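Local structure of thiamin pyrophosphokinase family protein (Enterococcus faecalis, 3MEL) at residues A[153-158]-A[189-194]. The protein probably transfers pyrophosphate from ATP to thiamine, making thiamine diphosphate. Sequence-based numbering, arbitrary orientation.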
# COMPACT_ATOMS: atom_id res chain seq x y z
N LYS A 153 5.17 6.42 -17.69
CA LYS A 153 4.51 6.86 -16.46
C LYS A 153 4.04 8.32 -16.54
O LYS A 153 4.67 9.13 -17.19
CB LYS A 153 5.46 6.66 -15.27
CG LYS A 153 5.94 5.24 -15.07
CD LYS A 153 4.81 4.31 -14.65
CE LYS A 153 5.34 2.98 -14.09
NZ LYS A 153 6.01 2.12 -15.11
N GLU A 154 2.95 8.64 -15.84
CA GLU A 154 2.40 10.00 -15.85
C GLU A 154 2.65 10.79 -14.56
O GLU A 154 2.75 12.02 -14.59
CB GLU A 154 0.89 9.96 -16.12
CG GLU A 154 0.51 9.17 -17.37
CD GLU A 154 -0.92 8.64 -17.33
OE1 GLU A 154 -1.56 8.60 -18.41
OE2 GLU A 154 -1.39 8.25 -16.23
N TYR A 155 2.75 10.09 -13.43
CA TYR A 155 2.76 10.75 -12.13
C TYR A 155 4.06 10.54 -11.36
O TYR A 155 4.78 9.58 -11.59
CB TYR A 155 1.55 10.31 -11.31
CG TYR A 155 0.24 10.60 -12.02
CD1 TYR A 155 -0.22 11.91 -12.18
CD2 TYR A 155 -0.55 9.57 -12.53
CE1 TYR A 155 -1.40 12.18 -12.82
CE2 TYR A 155 -1.74 9.83 -13.18
CZ TYR A 155 -2.16 11.15 -13.32
OH TYR A 155 -3.35 11.43 -13.97
N LEU A 156 4.35 11.47 -10.46
CA LEU A 156 5.52 11.38 -9.59
C LEU A 156 5.06 11.58 -8.14
O LEU A 156 4.15 12.35 -7.86
CB LEU A 156 6.55 12.44 -9.99
CG LEU A 156 7.82 12.64 -9.16
CD1 LEU A 156 8.69 11.36 -9.08
CD2 LEU A 156 8.63 13.82 -9.68
N ALA A 157 5.68 10.89 -7.20
CA ALA A 157 5.24 10.98 -5.83
C ALA A 157 6.41 10.89 -4.88
O ALA A 157 7.34 10.09 -5.07
CB ALA A 157 4.24 9.92 -5.53
N TYR A 158 6.38 11.73 -3.86
CA TYR A 158 7.32 11.59 -2.77
C TYR A 158 6.57 11.13 -1.53
O TYR A 158 5.83 11.88 -0.89
CB TYR A 158 8.08 12.89 -2.52
CG TYR A 158 8.94 13.27 -3.70
CD1 TYR A 158 10.27 12.87 -3.78
CD2 TYR A 158 8.42 14.02 -4.75
CE1 TYR A 158 11.05 13.21 -4.88
CE2 TYR A 158 9.18 14.36 -5.83
CZ TYR A 158 10.50 13.96 -5.89
OH TYR A 158 11.24 14.32 -6.99
N SER A 189 0.61 12.36 -6.94
CA SER A 189 0.04 13.05 -8.11
C SER A 189 0.83 14.28 -8.57
O SER A 189 0.32 15.13 -9.28
CB SER A 189 -1.43 13.39 -7.88
OG SER A 189 -2.13 12.25 -7.39
N ASN A 190 2.09 14.35 -8.17
CA ASN A 190 3.00 15.31 -8.77
C ASN A 190 3.30 14.89 -10.22
O ASN A 190 3.03 13.76 -10.61
CB ASN A 190 4.28 15.40 -7.94
CG ASN A 190 4.99 16.70 -8.13
OD1 ASN A 190 4.74 17.40 -9.11
ND2 ASN A 190 5.88 17.04 -7.21
N GLU A 191 3.84 15.80 -11.02
CA GLU A 191 4.19 15.50 -12.42
C GLU A 191 5.59 16.00 -12.79
O GLU A 191 6.13 16.92 -12.18
CB GLU A 191 3.17 16.09 -13.39
CG GLU A 191 1.77 15.54 -13.26
CD GLU A 191 0.79 16.25 -14.18
OE1 GLU A 191 1.25 16.96 -15.10
OE2 GLU A 191 -0.43 16.10 -14.01
N PHE A 192 6.16 15.35 -13.80
CA PHE A 192 7.42 15.80 -14.38
C PHE A 192 7.13 16.95 -15.32
O PHE A 192 6.13 16.92 -16.06
CB PHE A 192 8.06 14.67 -15.17
CG PHE A 192 8.71 13.63 -14.31
CD1 PHE A 192 10.03 13.79 -13.89
CD2 PHE A 192 8.01 12.49 -13.92
CE1 PHE A 192 10.63 12.83 -13.11
CE2 PHE A 192 8.62 11.53 -13.13
CZ PHE A 192 9.93 11.70 -12.72
N ILE A 193 7.97 17.98 -15.30
CA ILE A 193 7.90 19.00 -16.33
C ILE A 193 9.00 18.76 -17.38
O ILE A 193 8.82 19.05 -18.56
CB ILE A 193 7.92 20.44 -15.77
CG1 ILE A 193 9.17 20.69 -14.92
CG2 ILE A 193 6.64 20.74 -14.96
CD1 ILE A 193 9.21 22.09 -14.33
N GLU A 194 10.12 18.20 -16.93
CA GLU A 194 11.19 17.82 -17.85
C GLU A 194 11.24 16.29 -17.97
O GLU A 194 10.24 15.60 -17.77
CB GLU A 194 12.54 18.35 -17.37
CG GLU A 194 12.57 19.84 -17.09
CD GLU A 194 13.85 20.26 -16.39
OE1 GLU A 194 14.55 19.37 -15.85
OE2 GLU A 194 14.15 21.48 -16.38
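An antiparallel bridge between L156 and N190 joins strand 155-160 to the end of strand 185-190, an edge strand of the larger sheet within this chain, in the part of the fold assigned to vitamin B1 binding. Two backbone bonds make the pair: L156 N donates to N190 O at 2.6 Å, while N190 N reaches L156 O at 2.9 Å through a weak bond, with an N-H...O angle of 119°. The chain turns a corner at S189, pairs once more through N190 and then runs on as a loop.

Beyond the bridge, F192 swings its ring back across the side chain of L156. The leucine's chi1 of 175° carries CG away from its backbone N and sets CD2 over one face of that ring, 4.1 Å from the F192 centroid, in a CH-pi contact; CD1 lies 3.9 Å from F192 CZ. A branched leucine suits this place because both methyls reach the ring, and A197 of strand 196-200 packs against both residues.

In N190, OD1 accepts from E191 N at 2.6 Å, and ND2 donates to Y174 O. Asparagine is apt here, as one short side chain offers both an acceptor and a donor to the main chain. Y155 offers its ring to R105 of the second subunit, a cation-pi contact, and S189 N bonds D107 of that subunit.

The chemistry thus divides: one sound and one weak backbone bond close the strand pair, the L156-F192 contact packs the following loop against it, and the buried asparagine amide is satisfied by main-chain partners.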